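Local coordinates for structural PPIase-like protein L605 (Mimivirus, PDB 2OSE) that forms a homotrimer of the cyclophilin family and may bind cyclosporin A and catalyse peptidyl-prolyl cis-trans isomerisation, at residues 45-57 / 73-82. Numbering follows the deposited sequence.
Sequences ENFVQLTNGKTYR and NRTYEGCKFH
Tyr76 and Arg74 reach back to the helix end and the chain just beyond it, and two backbone bonds fix the match: Tyr76 N to Leu50 O (3.2 Å) and the straighter Arg74 N to Thr55 O (2.8 Å, 169° at the hydrogen). Leu50 O and Thr55 O each also take a CA-H, from Thr75 and Asn73, and between them Gly53 CA lies 3.2 Å from Arg74 O. Gly53 leaves the helix with positive phi, and its bare CA lets Thr75 CB come within 3.8 Å.

Apolar contacts centre on the Tyr76 ring. Leu50 CB sits over its face, 4.0 Å from the centroid in a CH-pi contact, while Leu50 CD2 turns to Arg74 CB. Phe47, its CG anti to the backbone N (chi1 -171°), presents one face to Tyr76 CE2, which sits toward the rim of the phenyl; the planes meet obliquely at 47°. In the cyclophilin fold helix 41-52 packs against the antiparallel beta-barrel, and here the 73-82 loop runs beside the helix end, with Phe47 and Tyr76 both on Met19 of strand 16-23 and edge-to-face with Phe147; Tyr76 OH is hydrogen-bonded to Ser145 O.

The charged part is the Arg74 guanidinium, carried on a chain extended from CG to NE. Tyr56 O lies over one face toward the rim, at a poor angle for a hydrogen bond, and Arg57 CG is 3.6 Å from Arg74 NH2. Arg74 NH1 bonds instead to Asn2 OD1, NE to Tyr96 OH, and NH2 forms a salt bridge with Asp109.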
loop_
_atom_site.group_PDB
_atom_site.type_symbol
_atom_site.label_atom_id
_atom_site.label_comp_id
_atom_site.label_asym_id
_atom_site.label_seq_id
_atom_site.Cartn_x
_atom_site.Cartn_y
_atom_site.Cartn_z
ATOM N N GLU A 45 30.311 6.824 -1.251
ATOM C CA GLU A 45 30.857 6.075 -2.385
ATOM C C GLU A 45 29.848 5.134 -3.028
ATOM O O GLU A 45 29.783 5.037 -4.249
ATOM C CB GLU A 45 32.193 5.351 -2.035
ATOM C CG GLU A 45 33.350 6.305 -1.739
ATOM C CD GLU A 45 33.767 7.225 -2.918
ATOM O OE1 GLU A 45 33.590 6.875 -4.108
ATOM O OE2 GLU A 45 34.295 8.319 -2.626
ATOM N N ASN A 46 29.023 4.474 -2.212
ATOM C CA ASN A 46 27.980 3.632 -2.772
ATOM C C ASN A 46 26.999 4.478 -3.590
ATOM O O ASN A 46 26.652 4.111 -4.690
ATOM C CB ASN A 46 27.232 2.888 -1.652
ATOM C CG ASN A 46 26.173 1.926 -2.182
ATOM O OD1 ASN A 46 26.449 1.086 -3.056
ATOM N ND2 ASN A 46 24.947 2.031 -1.636
ATOM N N PHE A 47 26.578 5.619 -3.049
ATOM C CA PHE A 47 25.683 6.517 -3.789
ATOM C C PHE A 47 26.302 6.942 -5.117
ATOM O O PHE A 47 25.690 6.771 -6.173
ATOM C CB PHE A 47 25.300 7.745 -2.959
ATOM C CG PHE A 47 24.216 8.589 -3.603
ATOM C CD1 PHE A 47 22.866 8.336 -3.336
ATOM C CD2 PHE A 47 24.546 9.634 -4.484
ATOM C CE1 PHE A 47 21.852 9.091 -3.943
ATOM C CE2 PHE A 47 23.535 10.404 -5.101
ATOM C CZ PHE A 47 22.192 10.142 -4.819
ATOM N N VAL A 48 27.521 7.487 -5.070
ATOM C CA VAL A 48 28.193 7.912 -6.306
ATOM C C VAL A 48 28.404 6.778 -7.326
ATOM O O VAL A 48 28.186 6.977 -8.525
ATOM C CB VAL A 48 29.538 8.681 -6.022
ATOM C CG1 VAL A 48 30.214 9.077 -7.308
ATOM C CG2 VAL A 48 29.310 9.917 -5.201
ATOM N N GLN A 49 28.817 5.581 -6.882
ATOM C CA GLN A 49 29.053 4.520 -7.874
ATOM C C GLN A 49 27.780 3.982 -8.474
ATOM O O GLN A 49 27.782 3.475 -9.590
ATOM C CB GLN A 49 29.904 3.376 -7.310
ATOM C CG GLN A 49 31.250 3.815 -6.784
ATOM C CD GLN A 49 32.060 4.638 -7.782
ATOM O OE1 GLN A 49 31.991 4.430 -8.998
ATOM N NE2 GLN A 49 32.852 5.566 -7.260
ATOM N N LEU A 50 26.678 4.086 -7.735
ATOM C CA LEU A 50 25.378 3.667 -8.284
ATOM C C LEU A 50 24.867 4.686 -9.286
ATOM O O LEU A 50 24.105 4.377 -10.190
ATOM C CB LEU A 50 24.369 3.502 -7.164
ATOM C CG LEU A 50 24.541 2.193 -6.368
ATOM C CD1 LEU A 50 23.484 2.154 -5.294
ATOM C CD2 LEU A 50 24.384 1.004 -7.300
ATOM N N THR A 51 25.283 5.922 -9.087
ATOM C CA THR A 51 24.965 6.979 -9.998
ATOM C C THR A 51 25.728 6.770 -11.307
ATOM O O THR A 51 25.171 6.916 -12.389
ATOM C CB THR A 51 25.321 8.274 -9.288
ATOM O OG1 THR A 51 24.148 8.770 -8.639
ATOM C CG2 THR A 51 25.905 9.241 -10.203
ATOM N N ASN A 52 26.988 6.358 -11.205
ATOM C CA ASN A 52 27.755 5.966 -12.393
ATOM C C ASN A 52 27.273 4.730 -13.147
ATOM O O ASN A 52 27.437 4.663 -14.372
ATOM C CB ASN A 52 29.247 5.867 -12.096
ATOM C CG ASN A 52 30.014 6.969 -12.783
ATOM O OD1 ASN A 52 29.774 8.150 -12.530
ATOM N ND2 ASN A 52 30.885 6.598 -13.717
ATOM N N GLY A 53 26.679 3.776 -12.427
ATOM C CA GLY A 53 26.002 2.635 -13.051
ATOM C C GLY A 53 26.844 1.591 -13.780
ATOM O O GLY A 53 26.303 0.838 -14.602
ATOM N N LYS A 54 28.147 1.531 -13.472
ATOM C CA LYS A 54 29.121 0.659 -14.185
ATOM C C LYS A 54 29.396 -0.650 -13.438
ATOM O O LYS A 54 29.864 -1.642 -14.016
ATOM C CB LYS A 54 30.455 1.396 -14.438
ATOM C CG LYS A 54 30.317 2.835 -14.979
ATOM C CD LYS A 54 30.206 2.909 -16.495
ATOM C CE LYS A 54 31.480 3.492 -17.083
ATOM N NZ LYS A 54 31.215 4.346 -18.291
ATOM N N THR A 55 29.118 -0.624 -12.142
ATOM C CA THR A 55 29.166 -1.786 -11.276
ATOM C C THR A 55 28.141 -2.844 -11.749
ATOM O O THR A 55 27.097 -2.492 -12.297
ATOM C CB THR A 55 29.000 -1.301 -9.817
ATOM O OG1 THR A 55 30.295 -1.036 -9.266
ATOM C CG2 THR A 55 28.278 -2.268 -8.957
ATOM N N TYR A 56 28.461 -4.130 -11.557
ATOM C CA TYR A 56 27.773 -5.228 -12.263
ATOM C C TYR A 56 27.301 -6.371 -11.343
ATOM O O TYR A 56 27.906 -6.638 -10.299
ATOM C CB TYR A 56 28.684 -5.764 -13.401
ATOM C CG TYR A 56 29.658 -6.860 -12.975
ATOM C CD1 TYR A 56 29.707 -8.091 -13.648
ATOM C CD2 TYR A 56 30.509 -6.683 -11.869
ATOM C CE1 TYR A 56 30.593 -9.107 -13.230
ATOM C CE2 TYR A 56 31.389 -7.686 -11.445
ATOM C CZ TYR A 56 31.424 -8.889 -12.124
ATOM O OH TYR A 56 32.295 -9.859 -11.685
ATOM N N ARG A 57 26.208 -7.026 -11.739
ATOM C CA ARG A 57 25.756 -8.300 -11.139
ATOM C C ARG A 57 25.487 -9.362 -12.221
ATOM O O ARG A 57 24.920 -9.068 -13.288
ATOM C CB ARG A 57 24.504 -8.114 -10.270
ATOM C CG ARG A 57 24.783 -7.916 -8.792
ATOM C CD ARG A 57 23.488 -7.857 -8.005
ATOM N NE ARG A 57 23.166 -9.106 -7.309
ATOM C CZ ARG A 57 21.993 -9.382 -6.731
ATOM N NH1 ARG A 57 20.989 -8.512 -6.759
ATOM N NH2 ARG A 57 21.813 -10.554 -6.128
ATOM N N ASN A 73 23.852 -4.946 -14.191
ATOM C CA ASN A 73 24.420 -3.618 -13.890
ATOM C C ASN A 73 23.649 -2.846 -12.796
ATOM O O ASN A 73 22.420 -2.769 -12.807
ATOM C CB ASN A 73 24.573 -2.779 -15.181
ATOM C CG ASN A 73 25.784 -3.224 -16.061
ATOM O OD1 ASN A 73 26.332 -2.427 -16.831
ATOM N ND2 ASN A 73 26.194 -4.496 -15.936
ATOM N N ARG A 74 24.381 -2.318 -11.824
ATOM C CA ARG A 74 23.785 -1.634 -10.671
ATOM C C ARG A 74 23.712 -0.118 -10.939
ATOM O O ARG A 74 24.747 0.549 -10.954
ATOM C CB ARG A 74 24.629 -1.864 -9.416
ATOM C CG ARG A 74 24.713 -3.294 -8.876
ATOM C CD ARG A 74 25.313 -3.276 -7.471
ATOM N NE ARG A 74 25.643 -4.609 -6.950
ATOM C CZ ARG A 74 26.858 -5.163 -6.988
ATOM N NH1 ARG A 74 27.881 -4.506 -7.531
ATOM N NH2 ARG A 74 27.056 -6.392 -6.495
ATOM N N THR A 75 22.500 0.397 -11.177
ATOM C CA THR A 75 22.269 1.834 -11.399
ATOM C C THR A 75 21.000 2.341 -10.702
ATOM O O THR A 75 20.082 1.573 -10.416
ATOM C CB THR A 75 22.246 2.188 -12.915
ATOM O OG1 THR A 75 21.982 3.578 -13.081
ATOM C CG2 THR A 75 21.172 1.406 -13.657
ATOM N N TYR A 76 20.964 3.643 -10.418
ATOM C CA TYR A 76 19.768 4.282 -9.914
ATOM C C TYR A 76 18.810 4.541 -11.066
ATOM O O TYR A 76 17.654 4.774 -10.841
ATOM C CB TYR A 76 20.130 5.611 -9.226
ATOM C CG TYR A 76 20.560 5.485 -7.793
ATOM C CD1 TYR A 76 19.783 4.754 -6.871
ATOM C CD2 TYR A 76 21.716 6.115 -7.330
ATOM C CE1 TYR A 76 20.165 4.653 -5.539
ATOM C CE2 TYR A 76 22.110 6.014 -6.010
ATOM C CZ TYR A 76 21.318 5.280 -5.106
ATOM O OH TYR A 76 21.669 5.189 -3.771
ATOM N N GLU A 77 19.306 4.503 -12.305
ATOM C CA GLU A 77 18.506 4.762 -13.494
ATOM C C GLU A 77 17.356 3.752 -13.547
ATOM O O GLU A 77 17.580 2.550 -13.502
ATOM C CB GLU A 77 19.347 4.741 -14.776
ATOM C CG GLU A 77 18.468 4.941 -16.056
ATOM C CD GLU A 77 19.246 5.146 -17.359
ATOM O OE1 GLU A 77 20.485 5.003 -17.398
ATOM O OE2 GLU A 77 18.588 5.490 -18.366
ATOM N N GLY A 78 16.127 4.266 -13.553
ATOM C CA GLY A 78 14.939 3.430 -13.621
ATOM C C GLY A 78 14.262 3.227 -12.286
ATOM O O GLY A 78 13.093 2.844 -12.237
ATOM N N CYS A 79 14.983 3.482 -11.192
ATOM C CA CYS A 79 14.394 3.415 -9.846
ATOM C C CYS A 79 13.191 4.323 -9.687
ATOM O O CYS A 79 13.206 5.485 -10.142
ATOM C CB CYS A 79 15.415 3.805 -8.789
ATOM S SG CYS A 79 16.635 2.571 -8.528
ATOM N N LYS A 80 12.160 3.803 -9.026
ATOM C CA LYS A 80 10.972 4.591 -8.700
ATOM C C LYS A 80 11.163 5.304 -7.367
ATOM O O LYS A 80 11.917 4.841 -6.505
ATOM C CB LYS A 80 9.719 3.705 -8.622
ATOM C CG LYS A 80 9.474 2.857 -9.889
ATOM C CD LYS A 80 8.131 2.108 -9.817
ATOM C CE LYS A 80 7.902 1.281 -11.109
ATOM N NZ LYS A 80 6.727 0.349 -10.898
ATOM N N PHE A 81 10.485 6.436 -7.204
ATOM C CA PHE A 81 10.400 7.069 -5.903
ATOM C C PHE A 81 9.257 6.375 -5.196
ATOM O O PHE A 81 8.098 6.557 -5.572
ATOM C CB PHE A 81 10.229 8.591 -6.028
ATOM C CG PHE A 81 11.502 9.278 -6.449
ATOM C CD1 PHE A 81 12.458 9.651 -5.488
ATOM C CD2 PHE A 81 11.790 9.462 -7.786
ATOM C CE1 PHE A 81 13.678 10.234 -5.880
ATOM C CE2 PHE A 81 12.993 10.060 -8.192
ATOM C CZ PHE A 81 13.934 10.448 -7.231
ATOM N N HIS A 82 9.604 5.561 -4.200
ATOM C CA HIS A 82 8.669 4.561 -3.628
ATOM C C HIS A 82 7.912 5.010 -2.386
ATOM O O HIS A 82 6.862 4.432 -2.042
ATOM C CB HIS A 82 9.358 3.194 -3.420
ATOM C CG HIS A 82 10.534 3.204 -2.478
ATOM N ND1 HIS A 82 10.416 3.463 -1.130
ATOM C CD2 HIS A 82 11.839 2.901 -2.682
ATOM C CE1 HIS A 82 11.591 3.339 -0.547
ATOM N NE2 HIS A 82 12.476 3.003 -1.468
#